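Local coordinates for protein putative alpha-N-acetylgalactosaminidase (Bacillus halodurans C-125, PDB 3CC1) that probably hydrolyses terminal alpha-linked N-acetylgalactosamine residues from glycoconjugates, as a putative alpha-N-acetylgalactosaminidase with a TIM barrel and a C-terminal beta domain, at residues N306-I310 and Q423-L427; L10-M14 and L338-K343; D355-W359 and A371-H376. All coordinates share one frame; numbering follows the deposited sequence.

Contact 1. Residues N306-I310 and Q423-L427; sequences NLWAI and QSMML
Met426, a selenomethionine, and Asn306 meet because each first torsion sends its side chain across the gap: CG of Met426 lies anti to the backbone N (chi1 180°), while CG of Asn306 sits beside its own backbone N, anti to the carbonyl carbon. The two side chains lie alongside one another, pointing opposite ways. This is helix-on-sheet packing between the two domains of an alpha-galactosidase-like fold, where helix 298-310 of the TIM-barrel part lies against strand 424-431 of the C-terminal beta domain. The short segments run 35° apart, with 10.0 Å between their axes at closest approach.

Bends at chi2 and chi3 fold the end of Met426 over the helix turn. Its CE comes 3.4 Å from the backbone O of Asn306, which is also the acceptor for Ile310 N, and 4.2 Å from Ala309 CB. SE faces Ile310 CD1 at 4.1 Å, and Met426 CB passes beside Asn306 OD1. Ile337 and Ile340 of helix 335-343 also touch Met426, so its apolar end is packed by two helices.

The Asn306 amide is a buried polar group, and both of its ends have partners. OD1 accepts from Trp401 NE1. ND2 donates to Ser424 OG at 2.7 Å, with the acceptor close to the amide plane and a bent N-H...O angle of 145°. Ser424 OG is itself hydrogen-bonded to Thr303 OG1, one turn before Asn306 on helix 298-310. With both ends of the amide engaged, its rotation should be well defined. A water adds a second link from ND2 to the strand backbone: it accepts from Asn306 ND2 at 3.0 Å and donates to Ser424 O at 2.9 Å.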
loop_
_atom_site.group_PDB
_atom_site.type_symbol
_atom_site.label_atom_id
_atom_site.label_comp_id
_atom_site.label_asym_id
_atom_site.label_seq_id
_atom_site.Cartn_x
_atom_site.Cartn_y
_atom_site.Cartn_z
ATOM N N ASN A 306 24.099 -1.853 -7.630
ATOM C CA ASN A 306 24.312 -0.988 -6.463
ATOM C C ASN A 306 23.556 -1.514 -5.235
ATOM O O ASN A 306 24.085 -1.554 -4.138
ATOM C CB ASN A 306 23.915 0.467 -6.768
ATOM C CG ASN A 306 24.951 1.195 -7.632
ATOM O OD1 ASN A 306 26.148 0.867 -7.609
ATOM N ND2 ASN A 306 24.500 2.183 -8.386
ATOM N N LEU A 307 22.311 -1.907 -5.428
ATOM C CA LEU A 307 21.483 -2.407 -4.336
ATOM C C LEU A 307 21.984 -3.771 -3.844
ATOM O O LEU A 307 22.082 -4.026 -2.618
ATOM C CB LEU A 307 19.987 -2.490 -4.771
ATOM C CG LEU A 307 19.074 -3.178 -3.751
ATOM C CD1 LEU A 307 19.089 -2.373 -2.445
ATOM C CD2 LEU A 307 17.603 -3.398 -4.271
ATOM N N TRP A 308 22.291 -4.652 -4.792
ATOM C CA TRP A 308 22.818 -5.984 -4.511
ATOM C C TRP A 308 24.143 -5.870 -3.759
ATOM O O TRP A 308 24.380 -6.586 -2.818
ATOM C CB TRP A 308 23.080 -6.790 -5.794
ATOM C CG TRP A 308 21.951 -7.653 -6.371
ATOM C CD1 TRP A 308 22.062 -8.956 -6.738
ATOM C CD2 TRP A 308 20.593 -7.266 -6.696
ATOM N NE1 TRP A 308 20.879 -9.414 -7.257
ATOM C CE2 TRP A 308 19.960 -8.398 -7.250
ATOM C CE3 TRP A 308 19.852 -6.094 -6.553
ATOM C CZ2 TRP A 308 18.650 -8.379 -7.681
ATOM C CZ3 TRP A 308 18.520 -6.081 -6.994
ATOM C CH2 TRP A 308 17.941 -7.217 -7.539
ATOM N N ALA A 309 24.984 -4.950 -4.178
ATOM C CA ALA A 309 26.280 -4.710 -3.490
ATOM C C ALA A 309 26.089 -4.239 -2.051
ATOM O O ALA A 309 26.614 -4.828 -1.130
ATOM C CB ALA A 309 27.130 -3.679 -4.261
ATOM N N ILE A 310 25.280 -3.202 -1.874
ATOM C CA ILE A 310 25.158 -2.511 -0.591
ATOM C C ILE A 310 24.407 -3.355 0.432
ATOM O O ILE A 310 24.597 -3.176 1.627
ATOM C CB ILE A 310 24.473 -1.130 -0.758
ATOM C CG1 ILE A 310 24.847 -0.184 0.404
ATOM C CG2 ILE A 310 22.946 -1.281 -0.868
ATOM C CD1 ILE A 310 26.021 0.677 0.132
ATOM N N GLN A 423 18.022 5.709 -12.517
ATOM C CA GLN A 423 19.451 5.876 -12.377
ATOM C C GLN A 423 19.830 6.011 -10.912
ATOM O O GLN A 423 19.101 6.549 -10.073
ATOM C CB GLN A 423 19.932 7.082 -13.187
ATOM C CG GLN A 423 21.443 7.245 -13.189
ATOM C CD GLN A 423 21.939 8.398 -14.011
ATOM O OE1 GLN A 423 21.415 9.484 -13.944
ATOM N NE2 GLN A 423 22.980 8.157 -14.800
ATOM N N SER A 424 21.031 5.555 -10.604
ATOM C CA SER A 424 21.522 5.607 -9.258
ATOM C C SER A 424 22.983 6.091 -9.256
ATOM O O SER A 424 23.629 6.222 -10.291
ATOM C CB SER A 424 21.434 4.255 -8.571
ATOM O OG SER A 424 22.180 3.278 -9.277
HETATM N N MSE A 425 23.468 6.370 -8.064
HETATM C CA MSE A 425 24.863 6.707 -7.890
HETATM C C MSE A 425 25.407 6.056 -6.650
HETATM O O MSE A 425 24.824 6.179 -5.553
HETATM C CB MSE A 425 24.989 8.204 -7.756
HETATM C CG MSE A 425 26.310 8.522 -7.095
HETATM SE SE MSE A 425 27.659 8.722 -8.493
HETATM C CE MSE A 425 27.074 10.559 -8.348
HETATM N N MSE A 426 26.554 5.396 -6.797
HETATM C CA MSE A 426 27.271 4.858 -5.650
HETATM C C MSE A 426 28.445 5.770 -5.273
HETATM O O MSE A 426 29.345 6.023 -6.084
HETATM C CB MSE A 426 27.744 3.433 -5.940
HETATM C CG MSE A 426 28.501 2.799 -4.799
HETATM SE SE MSE A 426 27.372 2.334 -3.312
HETATM C CE MSE A 426 26.812 0.533 -3.850
ATOM N N LEU A 427 28.385 6.305 -4.050
ATOM C CA LEU A 427 29.399 7.228 -3.562
ATOM C C LEU A 427 30.303 6.559 -2.540
ATOM O O LEU A 427 29.859 5.732 -1.726
ATOM C CB LEU A 427 28.767 8.466 -2.917
ATOM C CG LEU A 427 27.729 9.278 -3.700
ATOM C CD1 LEU A 427 26.923 10.145 -2.779
ATOM C CD2 LEU A 427 28.426 10.142 -4.739
HETATM O O HOH W 1 25.342 3.956 -10.619
#

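Contact 2. Residues L10-M14 and L338-K343; sequences LTPPM and LSINQK
Gln342 of helix 335-343 reaches Thr11 and Pro12, in the loop leading into barrel strand 14-17, and both ends of its amide are used. OE1 accepts from Thr11 OG1 at 2.6 Å, the hydroxyl standing 36° out of the carbonyl plane. NE2 makes two bonds. One goes to Pro12 O at 2.9 Å, with an N-H...O angle of 162°; the other goes to Asn341 OD1 at 2.8 Å, an acceptor lying in the amide plane. A bend at chi2 (-69°) turns the Gln342 amide back toward the loop.

Asn341 extends the network, since its ND2 donates to Ser313 O while its OD1 lies alongside Pro12 CB at 3.8 Å. The Pro12 ring also passes the backbone O of Asn341, which His312 ND1 engages.

SE of the selenomethionine Met14 lies against the Gln342 amide, 3.5 Å from CD, and its CE makes an apolar contact with Leu338 CD2 at 3.7 Å.

The loop contributes one hydroxyl donor and one carbonyl acceptor. Two bonds to the loop and one to neighbouring Asn341 should fix the rotation of the Gln342 amide, which ties the helix end to the start of the barrel.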
loop_
_atom_site.group_PDB
_atom_site.type_symbol
_atom_site.label_atom_id
_atom_site.label_comp_id
_atom_site.label_asym_id
_atom_site.label_seq_id
_atom_site.Cartn_x
_atom_site.Cartn_y
_atom_site.Cartn_z
ATOM N N LEU A 10 32.678 -16.887 5.928
ATOM C CA LEU A 10 32.579 -16.709 4.468
ATOM C C LEU A 10 31.851 -15.435 4.118
ATOM O O LEU A 10 31.072 -14.934 4.907
ATOM C CB LEU A 10 31.878 -17.887 3.813
ATOM C CG LEU A 10 32.571 -19.242 4.104
ATOM C CD1 LEU A 10 31.761 -20.398 3.586
ATOM C CD2 LEU A 10 34.053 -19.307 3.599
ATOM N N THR A 11 32.140 -14.937 2.923
ATOM C CA THR A 11 31.527 -13.765 2.380
ATOM C C THR A 11 30.443 -14.180 1.386
ATOM O O THR A 11 30.254 -15.368 1.123
ATOM C CB THR A 11 32.581 -12.890 1.697
ATOM O OG1 THR A 11 33.117 -13.606 0.584
ATOM C CG2 THR A 11 33.697 -12.499 2.696
ATOM N N PRO A 12 29.663 -13.220 0.900
ATOM C CA PRO A 12 28.544 -13.648 0.016
ATOM C C PRO A 12 29.077 -14.365 -1.218
ATOM O O PRO A 12 30.067 -13.932 -1.797
ATOM C CB PRO A 12 27.867 -12.339 -0.362
ATOM C CG PRO A 12 28.197 -11.381 0.788
ATOM C CD PRO A 12 29.519 -11.831 1.378
ATOM N N PRO A 13 28.452 -15.489 -1.601
ATOM C CA PRO A 13 28.895 -16.200 -2.807
ATOM C C PRO A 13 28.861 -15.329 -4.057
ATOM O O PRO A 13 27.928 -14.554 -4.274
ATOM C CB PRO A 13 27.879 -17.359 -2.921
ATOM C CG PRO A 13 27.415 -17.592 -1.520
ATOM C CD PRO A 13 27.378 -16.220 -0.891
HETATM N N MSE A 14 29.915 -15.470 -4.840
HETATM C CA MSE A 14 30.037 -14.895 -6.162
HETATM C C MSE A 14 30.291 -16.004 -7.177
HETATM O O MSE A 14 31.200 -16.848 -7.010
HETATM C CB MSE A 14 31.209 -13.897 -6.199
HETATM C CG MSE A 14 31.016 -12.655 -5.313
HETATM SE SE MSE A 14 32.556 -11.531 -5.299
HETATM C CE MSE A 14 32.776 -11.238 -7.220
ATOM N N LEU A 338 32.743 -4.502 -5.805
ATOM C CA LEU A 338 32.820 -5.840 -5.260
ATOM C C LEU A 338 33.246 -5.783 -3.816
ATOM O O LEU A 338 32.812 -6.559 -2.978
ATOM C CB LEU A 338 33.805 -6.692 -6.056
ATOM C CG LEU A 338 33.438 -6.986 -7.528
ATOM C CD1 LEU A 338 34.568 -7.823 -8.203
ATOM C CD2 LEU A 338 32.034 -7.618 -7.617
ATOM N N SER A 339 34.115 -4.835 -3.516
ATOM C CA SER A 339 34.545 -4.682 -2.151
ATOM C C SER A 339 33.405 -4.235 -1.190
ATOM O O SER A 339 33.361 -4.621 -0.010
ATOM C CB SER A 339 35.725 -3.736 -2.127
ATOM O OG SER A 339 35.948 -3.374 -0.798
ATOM N N ILE A 340 32.452 -3.473 -1.703
ATOM C CA ILE A 340 31.254 -3.133 -0.906
ATOM C C ILE A 340 30.511 -4.430 -0.557
ATOM O O ILE A 340 30.207 -4.694 0.615
ATOM C CB ILE A 340 30.324 -2.102 -1.621
ATOM C CG1 ILE A 340 31.086 -0.800 -1.822
ATOM C CG2 ILE A 340 29.049 -1.864 -0.829
ATOM C CD1 ILE A 340 30.509 0.157 -2.817
ATOM N N ASN A 341 30.236 -5.239 -1.582
ATOM C CA ASN A 341 29.482 -6.505 -1.402
ATOM C C ASN A 341 30.226 -7.501 -0.500
ATOM O O ASN A 341 29.635 -8.229 0.330
ATOM C CB ASN A 341 29.238 -7.151 -2.761
ATOM C CG ASN A 341 28.489 -8.483 -2.658
ATOM O OD1 ASN A 341 29.098 -9.553 -2.656
ATOM N ND2 ASN A 341 27.175 -8.412 -2.572
ATOM N N GLN A 342 31.547 -7.512 -0.634
ATOM C CA GLN A 342 32.362 -8.558 0.007
ATOM C C GLN A 342 32.982 -8.164 1.366
ATOM O O GLN A 342 33.357 -9.044 2.166
ATOM C CB GLN A 342 33.506 -8.999 -0.922
ATOM C CG GLN A 342 33.074 -9.764 -2.181
ATOM C CD GLN A 342 32.531 -11.141 -1.845
ATOM O OE1 GLN A 342 33.285 -12.021 -1.481
ATOM N NE2 GLN A 342 31.217 -11.303 -1.922
ATOM N N LYS A 343 33.115 -6.853 1.595
ATOM C CA LYS A 343 33.882 -6.359 2.747
ATOM C C LYS A 343 33.199 -5.334 3.652
ATOM O O LYS A 343 33.630 -5.127 4.782
ATOM C CB LYS A 343 35.218 -5.780 2.260
ATOM C CG LYS A 343 36.153 -6.808 1.614
ATOM C CD LYS A 343 36.717 -7.794 2.648
ATOM C CE LYS A 343 37.512 -8.961 2.016
ATOM N NZ LYS A 343 36.655 -10.142 1.687
#

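Contact 3. Residues D355-W359 and A371-H376; sequences DKVAW and ALFNLH
Strands 356-362 and 368-374 form a beta hairpin in the antiparallel sheet of the C-terminal beta domain, their short segments running at 164° with axes 4.7 Å apart. Val357 with Phe373 and Trp359 with Ala371 are hydrogen-bonded pairs; Lys356 with Asn374 and Ala358 with Leu372 are non-hydrogen-bonded. The bonds between Phe373 N and Val357 O and between Ala371 N and Trp359 O are both 2.8 Å, and the pairing sets the register. Beyond the strand ends the ladder gains one more rung, Leu375 N to Asp355 O.

The side chains of Val357, Trp359, Ala371 and Phe373 share the face turned to the barrel helices 247-262 and 298-310. Trp359 CD1 approaches Phe373 CE1 at 4.0 Å, their rings oblique to each other and nearly perpendicular in plane (86°). Phe254 meets Phe373 and Phe349 meets Trp359, each edge-to-face, extending the aromatic cluster. Nearer Asp355, Val357 CG2, beside its own backbone N, packs on Leu375 CD1 at 3.6 Å. On the other face, Ala358 CB touches Leu372 CD2 at 3.7 Å, with Leu382 of strand 380-384 against Leu372.

Polar side chains finish the open end of the hairpin. Lys356 packs on Ile264 of a second subunit, and His376 NE2 makes a weak hydrogen bond to Asp377 of a third. Asn374 OD1 accepts from His376 N, an Asx turn that bends the chain after the strand and brings the imidazole to Asp355. The carboxylate of Asp355 is held on both oxygens: OD1 takes Tyr251 OH and a salt bridge from Arg352, which would probably favour the ionised form. Asp355 OD2 uses its anti lone pair to accept from His376 ND1 at 2.9 Å, the bond nearly straight at 169° and the oxygen in the ring plane.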
loop_
_atom_site.group_PDB
_atom_site.type_symbol
_atom_site.label_atom_id
_atom_site.label_comp_id
_atom_site.label_asym_id
_atom_site.label_seq_id
_atom_site.Cartn_x
_atom_site.Cartn_y
_atom_site.Cartn_z
ATOM N N ASP A 355 9.906 7.749 -4.031
ATOM C CA ASP A 355 10.739 7.007 -4.982
ATOM C C ASP A 355 12.215 7.418 -4.996
ATOM O O ASP A 355 12.975 7.008 -5.859
ATOM C CB ASP A 355 10.164 7.030 -6.403
ATOM C CG ASP A 355 9.052 5.979 -6.635
ATOM O OD1 ASP A 355 8.830 5.044 -5.822
ATOM O OD2 ASP A 355 8.405 6.100 -7.683
ATOM N N LYS A 356 12.617 8.235 -4.045
ATOM C CA LYS A 356 14.025 8.558 -3.848
ATOM C C LYS A 356 14.490 7.679 -2.663
ATOM O O LYS A 356 13.889 7.719 -1.601
ATOM C CB LYS A 356 14.201 10.047 -3.540
ATOM C CG LYS A 356 13.644 10.966 -4.626
ATOM C CD LYS A 356 13.764 12.390 -4.272
ATOM C CE LYS A 356 12.601 12.861 -3.429
ATOM N NZ LYS A 356 12.868 14.287 -3.072
ATOM N N VAL A 357 15.536 6.884 -2.867
ATOM C CA VAL A 357 15.982 5.930 -1.891
ATOM C C VAL A 357 17.477 6.075 -1.627
ATOM O O VAL A 357 18.258 6.342 -2.534
ATOM C CB VAL A 357 15.697 4.452 -2.356
ATOM C CG1 VAL A 357 16.128 3.464 -1.281
ATOM C CG2 VAL A 357 14.220 4.283 -2.752
ATOM N N ALA A 358 17.860 5.898 -0.372
ATOM C CA ALA A 358 19.294 5.932 0.057
ATOM C C ALA A 358 19.600 4.720 0.936
ATOM O O ALA A 358 18.732 4.276 1.698
ATOM C CB ALA A 358 19.599 7.268 0.798
ATOM N N TRP A 359 20.768 4.106 0.719
ATOM C CA TRP A 359 21.308 3.047 1.570
ATOM C C TRP A 359 22.774 3.458 1.843
ATOM O O TRP A 359 23.343 4.257 1.092
ATOM C CB TRP A 359 21.318 1.661 0.883
ATOM C CG TRP A 359 19.986 0.976 0.765
ATOM C CD1 TRP A 359 18.928 1.381 -0.005
ATOM C CD2 TRP A 359 19.581 -0.243 1.373
ATOM N NE1 TRP A 359 17.891 0.530 0.137
ATOM C CE2 TRP A 359 18.256 -0.482 0.972
ATOM C CE3 TRP A 359 20.200 -1.144 2.224
ATOM C CZ2 TRP A 359 17.541 -1.581 1.385
ATOM C CZ3 TRP A 359 19.499 -2.213 2.651
ATOM C CH2 TRP A 359 18.168 -2.437 2.224
ATOM N N ALA A 371 24.577 4.772 -1.366
ATOM C CA ALA A 371 23.895 4.495 -2.614
ATOM C C ALA A 371 22.605 5.336 -2.669
ATOM O O ALA A 371 21.728 5.228 -1.788
ATOM C CB ALA A 371 23.589 2.973 -2.742
ATOM N N LEU A 372 22.509 6.138 -3.716
ATOM C CA LEU A 372 21.354 6.983 -3.985
ATOM C C LEU A 372 20.613 6.520 -5.241
ATOM O O LEU A 372 21.229 6.281 -6.259
ATOM C CB LEU A 372 21.789 8.462 -4.144
ATOM C CG LEU A 372 22.529 9.099 -2.962
ATOM C CD1 LEU A 372 23.177 10.470 -3.345
ATOM C CD2 LEU A 372 21.602 9.192 -1.720
ATOM N N PHE A 373 19.281 6.400 -5.164
ATOM C CA PHE A 373 18.525 5.769 -6.219
ATOM C C PHE A 373 17.314 6.602 -6.622
ATOM O O PHE A 373 16.501 6.958 -5.773
ATOM C CB PHE A 373 17.971 4.397 -5.743
ATOM C CG PHE A 373 19.010 3.398 -5.317
ATOM C CD1 PHE A 373 19.402 3.323 -3.993
ATOM C CD2 PHE A 373 19.533 2.486 -6.210
ATOM C CE1 PHE A 373 20.301 2.363 -3.577
ATOM C CE2 PHE A 373 20.459 1.526 -5.793
ATOM C CZ PHE A 373 20.824 1.468 -4.470
ATOM N N ASN A 374 17.193 6.914 -7.910
ATOM C CA ASN A 374 15.967 7.460 -8.420
ATOM C C ASN A 374 15.128 6.336 -9.032
ATOM O O ASN A 374 15.352 5.934 -10.154
ATOM C CB ASN A 374 16.217 8.557 -9.443
ATOM C CG ASN A 374 14.934 9.077 -10.019
ATOM O OD1 ASN A 374 13.875 8.841 -9.449
ATOM N ND2 ASN A 374 15.009 9.777 -11.155
ATOM N N LEU A 375 14.117 5.877 -8.294
ATOM C CA LEU A 375 13.232 4.770 -8.737
ATOM C C LEU A 375 12.049 5.275 -9.574
ATOM O O LEU A 375 11.213 4.511 -10.016
ATOM C CB LEU A 375 12.694 4.000 -7.534
ATOM C CG LEU A 375 13.726 3.362 -6.617
ATOM C CD1 LEU A 375 12.960 2.512 -5.611
ATOM C CD2 LEU A 375 14.752 2.568 -7.451
ATOM N N HIS A 376 12.007 6.572 -9.776
ATOM C CA HIS A 376 10.886 7.215 -10.442
ATOM C C HIS A 376 11.058 7.187 -11.940
ATOM O O HIS A 376 12.153 6.936 -12.441
ATOM C CB HIS A 376 10.761 8.677 -9.984
ATOM C CG HIS A 376 9.351 9.158 -9.970
ATOM N ND1 HIS A 376 8.341 8.452 -9.339
ATOM C CD2 HIS A 376 8.768 10.248 -10.527
ATOM C CE1 HIS A 376 7.198 9.096 -9.508
ATOM N NE2 HIS A 376 7.431 10.188 -10.219
#

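Contacts 1 and 3 are buried and share one sheet: strands 424-431 and 368-374 are neighbours, joined by backbone hydrogen bonds such as that from Met425 N to Leu372 O, and contact 3 is nested within the chain loop that contact 1 closes. Contact 3 pairs two strands within the sheet, mainly by backbone bonding, whereas contact 1 packs a barrel helix on it through side chains and a water. Contact 2, only partly buried, lies on the barrel side, about 22 Å from contact 3 between centres, and relies on hydrogen bonds of side-chain amides. Helix 335-343 connects it to contact 1, where Ile340 CD1 packs on Met426 SE at 3.8 Å.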